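ORF10 (Moritella marina, PDB 6RIW) probably condenses acyl units into 3-oxoacyl-carrier-protein products through its ketosynthase–chain length factor didomain, one piece of a larger polyunsaturated fatty acid synthase. Local coordinates at residues K295-F298 / V299-N303; I702-R705 / Q706-P710. All blocks are in the same frame, centred on the assembly; numbering follows the deposited sequence.

Interaction 1: residues K295-F298 / V299-N303; sequences KGEF and VLSPN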
loop_
_atom_site.group_PDB
_atom_site.type_symbol
_atom_site.label_atom_id
_atom_site.label_comp_id
_atom_site.label_asym_id
_atom_site.label_seq_id
_atom_site.Cartn_x
_atom_site.Cartn_y
_atom_site.Cartn_z
ATOM N N LYS A 295 -4.965 -9.028 -19.566
ATOM C CA LYS A 295 -3.838 -9.229 -20.463
ATOM C C LYS A 295 -3.871 -8.244 -21.628
ATOM O O LYS A 295 -4.936 -7.887 -22.127
ATOM C CB LYS A 295 -3.867 -10.663 -21.001
ATOM C CG LYS A 295 -2.632 -11.099 -21.754
ATOM C CD LYS A 295 -2.564 -12.634 -21.805
ATOM C CE LYS A 295 -1.166 -13.127 -21.478
ATOM N NZ LYS A 295 -0.521 -12.298 -20.393
ATOM N N GLY A 296 -2.687 -7.808 -22.058
ATOM C CA GLY A 296 -2.580 -7.109 -23.328
ATOM C C GLY A 296 -1.601 -5.952 -23.389
ATOM O O GLY A 296 -1.077 -5.634 -24.464
ATOM N N GLU A 297 -1.347 -5.301 -22.255
ATOM C CA GLU A 297 -0.552 -4.082 -22.231
ATOM C C GLU A 297 0.504 -4.160 -21.140
ATOM O O GLU A 297 0.345 -4.871 -20.143
ATOM C CB GLU A 297 -1.424 -2.826 -22.004
ATOM C CG GLU A 297 -2.395 -2.507 -23.136
ATOM C CD GLU A 297 -1.690 -2.134 -24.425
ATOM O OE1 GLU A 297 -2.212 -2.481 -25.515
ATOM O OE2 GLU A 297 -0.615 -1.491 -24.347
ATOM N N PHE A 298 1.594 -3.434 -21.372
ATOM C CA PHE A 298 2.615 -3.166 -20.367
ATOM C C PHE A 298 1.969 -2.638 -19.087
ATOM O O PHE A 298 0.877 -2.064 -19.117
ATOM C CB PHE A 298 3.595 -2.154 -20.975
ATOM C CG PHE A 298 4.667 -1.662 -20.043
ATOM C CD1 PHE A 298 5.644 -2.523 -19.558
ATOM C CD2 PHE A 298 4.721 -0.318 -19.689
ATOM C CE1 PHE A 298 6.642 -2.055 -18.714
ATOM C CE2 PHE A 298 5.719 0.154 -18.851
ATOM C CZ PHE A 298 6.676 -0.711 -18.365
ATOM N N VAL A 299 2.642 -2.832 -17.946
ATOM C CA VAL A 299 2.002 -2.506 -16.668
ATOM C C VAL A 299 1.679 -1.021 -16.516
ATOM O O VAL A 299 0.867 -0.656 -15.656
ATOM C CB VAL A 299 2.865 -2.980 -15.471
ATOM C CG1 VAL A 299 3.005 -4.505 -15.468
ATOM C CG2 VAL A 299 4.231 -2.282 -15.467
ATOM N N LEU A 300 2.294 -0.143 -17.307
ATOM C CA LEU A 300 2.016 1.284 -17.180
ATOM C C LEU A 300 1.044 1.814 -18.235
ATOM O O LEU A 300 0.675 2.991 -18.179
ATOM C CB LEU A 300 3.326 2.086 -17.225
ATOM C CG LEU A 300 4.277 1.898 -16.038
ATOM C CD1 LEU A 300 5.487 2.837 -16.145
ATOM C CD2 LEU A 300 3.548 2.094 -14.706
ATOM N N SER A 301 0.583 0.972 -19.162
ATOM C CA SER A 301 -0.217 1.451 -20.292
ATOM C C SER A 301 -1.669 1.015 -20.172
ATOM O O SER A 301 -1.935 -0.164 -19.902
ATOM C CB SER A 301 0.362 0.932 -21.611
ATOM O OG SER A 301 1.771 1.100 -21.642
ATOM N N PRO A 302 -2.623 1.909 -20.403
ATOM C CA PRO A 302 -4.038 1.546 -20.258
ATOM C C PRO A 302 -4.540 0.712 -21.428
ATOM O O PRO A 302 -4.040 0.801 -22.552
ATOM C CB PRO A 302 -4.746 2.903 -20.224
ATOM C CG PRO A 302 -3.841 3.791 -21.045
ATOM C CD PRO A 302 -2.442 3.322 -20.785
ATOM N N ASN A 303 -5.550 -0.104 -21.134
ATOM C CA ASN A 303 -6.164 -1.024 -22.087
ATOM C C ASN A 303 -7.626 -0.636 -22.227
ATOM O O ASN A 303 -8.374 -0.657 -21.245
ATOM C CB ASN A 303 -6.029 -2.471 -21.605
ATOM C CG ASN A 303 -6.360 -3.496 -22.678
ATOM O OD1 ASN A 303 -7.206 -3.263 -23.543
ATOM N ND2 ASN A 303 -5.701 -4.659 -22.607
HETATM O O HOH W 1 -3.756 -4.986 -20.344
#

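Interaction 2: residues I702-R705 / Q706-P710; sequences ITLR and QHYGP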
loop_
_atom_site.group_PDB
_atom_site.type_symbol
_atom_site.label_atom_id
_atom_site.label_comp_id
_atom_site.label_asym_id
_atom_site.label_seq_id
_atom_site.Cartn_x
_atom_site.Cartn_y
_atom_site.Cartn_z
ATOM N N ILE A 702 14.818 -5.792 10.546
ATOM C CA ILE A 702 15.351 -6.120 11.867
ATOM C C ILE A 702 15.526 -4.840 12.693
ATOM O O ILE A 702 15.136 -4.773 13.873
ATOM C CB ILE A 702 16.669 -6.917 11.749
ATOM C CG1 ILE A 702 16.423 -8.430 11.722
ATOM C CG2 ILE A 702 17.512 -6.707 13.040
ATOM C CD1 ILE A 702 15.509 -8.915 10.623
ATOM N N THR A 703 16.082 -3.801 12.071
ATOM C CA THR A 703 16.203 -2.479 12.692
ATOM C C THR A 703 14.859 -1.956 13.193
ATOM O O THR A 703 14.735 -1.506 14.341
ATOM C CB THR A 703 16.781 -1.494 11.667
ATOM O OG1 THR A 703 18.083 -1.925 11.275
ATOM C CG2 THR A 703 16.878 -0.084 12.255
ATOM N N LEU A 704 13.841 -1.999 12.337
ATOM C CA LEU A 704 12.522 -1.500 12.711
ATOM C C LEU A 704 11.933 -2.279 13.885
ATOM O O LEU A 704 11.443 -1.688 14.858
ATOM C CB LEU A 704 11.584 -1.572 11.495
ATOM C CG LEU A 704 10.111 -1.257 11.791
ATOM C CD1 LEU A 704 9.985 0.157 12.397
ATOM C CD2 LEU A 704 9.256 -1.390 10.534
ATOM N N ARG A 705 11.911 -3.616 13.789
ATOM C CA ARG A 705 11.173 -4.374 14.789
ATOM C C ARG A 705 11.891 -4.402 16.117
ATOM O O ARG A 705 11.226 -4.528 17.151
ATOM C CB ARG A 705 10.906 -5.802 14.290
ATOM C CG ARG A 705 10.197 -5.819 12.907
ATOM C CD ARG A 705 8.832 -5.129 12.943
ATOM N NE ARG A 705 8.231 -5.079 11.601
ATOM C CZ ARG A 705 6.996 -4.657 11.334
ATOM N NH1 ARG A 705 6.180 -4.252 12.315
ATOM N NH2 ARG A 705 6.573 -4.643 10.070
ATOM N N GLN A 706 13.213 -4.214 16.123
ATOM C CA GLN A 706 13.918 -4.050 17.397
ATOM C C GLN A 706 13.380 -2.883 18.214
ATOM O O GLN A 706 13.537 -2.875 19.441
ATOM C CB GLN A 706 15.417 -3.833 17.158
ATOM C CG GLN A 706 16.205 -5.121 17.008
ATOM C CD GLN A 706 17.652 -4.912 17.387
ATOM O OE1 GLN A 706 18.188 -5.657 18.197
ATOM N NE2 GLN A 706 18.287 -3.853 16.835
ATOM N N HIS A 707 12.800 -1.865 17.564
ATOM C CA HIS A 707 12.205 -0.751 18.300
ATOM C C HIS A 707 10.994 -1.166 19.124
ATOM O O HIS A 707 10.639 -0.446 20.057
ATOM C CB HIS A 707 11.781 0.397 17.361
ATOM C CG HIS A 707 12.911 1.005 16.594
ATOM N ND1 HIS A 707 14.064 1.446 17.202
ATOM C CD2 HIS A 707 13.074 1.232 15.264
ATOM C CE1 HIS A 707 14.889 1.927 16.286
ATOM N NE2 HIS A 707 14.321 1.798 15.099
ATOM N N TYR A 708 10.392 -2.333 18.843
ATOM C CA TYR A 708 9.201 -2.795 19.551
ATOM C C TYR A 708 9.470 -3.903 20.553
ATOM O O TYR A 708 8.647 -4.113 21.457
ATOM C CB TYR A 708 8.139 -3.259 18.538
ATOM C CG TYR A 708 7.775 -2.119 17.613
ATOM C CD1 TYR A 708 6.950 -1.081 18.046
ATOM C CD2 TYR A 708 8.293 -2.058 16.326
ATOM C CE1 TYR A 708 6.629 0.006 17.188
ATOM C CE2 TYR A 708 7.978 -0.998 15.468
ATOM C CZ TYR A 708 7.154 0.029 15.906
ATOM O OH TYR A 708 6.863 1.051 15.022
ATOM N N GLY A 709 10.593 -4.589 20.432
ATOM C CA GLY A 709 10.976 -5.603 21.388
ATOM C C GLY A 709 12.217 -6.342 20.926
ATOM O O GLY A 709 12.567 -6.317 19.742
ATOM N N PRO A 710 12.883 -7.053 21.844
ATOM C CA PRO A 710 14.157 -7.706 21.506
ATOM C C PRO A 710 13.986 -8.923 20.603
ATOM O O PRO A 710 13.088 -9.748 20.804
ATOM C CB PRO A 710 14.721 -8.124 22.880
ATOM C CG PRO A 710 13.517 -8.185 23.782
ATOM C CD PRO A 710 12.536 -7.169 23.263
HETATM O O HOH W 2 16.963 -1.055 16.068
#

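Interaction 1: residues K295-F298 / V299-N303
F298 meets the two residues that follow it. V299 CG2 sits over one face of the phenyl ring, 4.2 Å from the ring centroid and 15° off the normal. This is a CH-pi contact. It is displaced toward the rim, nearest CE1 and CZ. L300 runs alongside the ring and points the same way, with L300 CB 3.5 Å from F298 CE2. The hydroxyl S301 OG lies in the ring plane at the edge. F298 CG is anti to the backbone N (chi1 175°), which lays the ring against the F298-V299 peptide and within reach of both following side chains.

A type I beta turn from F298 to S301 holds these groups. Its closing bond runs from S301 N to F298 O, 3.1 Å long and nearly straight at 169°.

E297 folds back over the other end of the loop. Its chain bends back at chi2. E297 CB lies 3.4 Å from S301 O, and E297 CG packs 3.9 Å from N303 CB. The carboxylate and the N303 amide are almost perpendicular. A water accepts from N303 ND2 at 3.0 Å and, weakly, from E297 N. N303 OD1 caps the next helix by taking the N-H of K305. G296 has a backbone shape that calls for glycine.

The loop joins strand 283-292 to helix 304-318. K295 NZ hydrogen-bonds to A651 O, in the last turn of helix 642-653, V299 touches that helix, and F298 and L300 touch helix 634-638. P302 faces helix 336-350.

Interaction 2: residues I702-R705 / Q706-P710
The H707 imidazole lies over the carbonyl oxygen T703 O, which stands 3.3 Å from its plane, offset toward the CD2 rim. The contact is to the ring face; H707 NE2 does not hydrogen-bond to this oxygen. H707 CG is anti to its own carbonyl carbon (chi1 -61°), turning the ring back along the helix. Its ND1 pairs elsewhere, with the backbone N of Q956. An alanine here would leave T703 O without its covering ring and is likely to cost Q956 N its side-chain partner.

T703 O is also reached by a water, which donates to it at 2.9 Å. The same water accepts from Q706 NE2, whose other partner is L519 O.

L704 and Y708 meet at an angle. The methyl L704 CD1 touches Y708 CE2 at 3.8 Å, and Y708 OH bonds to D167. L704 CD2 lies 3.9 Å above one face of the R705 guanidinium, while R705 NE bonds to N701.

The backbone bonds change along the segment. Q706 N reaches I702 O at 3.0 Å, four residues back. H707 N and Y708 N reach only three back, to L704 O and R705 O. A weak bond from G709 N returns to four-residue spacing and shares R705 O with Y708 N. The two three-residue bonds are characteristic of a helix C-terminus finishing in 3-10-like turns. Here they close the helix that carries I702-R705, in the second ketosynthase-family domain, and G709 then leaves helical geometry in a fully extended conformation.

In the fold
Interaction 1 is a surface contact and interaction 2 is largely buried. Their centres are about 40 Å apart, on opposite sides of the chain's centre, and they share no helix or strand. Each belongs to a different ketosynthase-family region of the didomain. They also work at opposite ends of helices: 295-303 leads into helix 304-318, while 702-710 lies at the C-terminal end of a helix. Interaction 1 relies on an aromatic ring with aliphatic neighbours around one turn. Interaction 2 relies more on backbone carbonyls and on polar side chains with partners elsewhere. Both reach across the didomain, through K295 to A651 and through Y708 to D167.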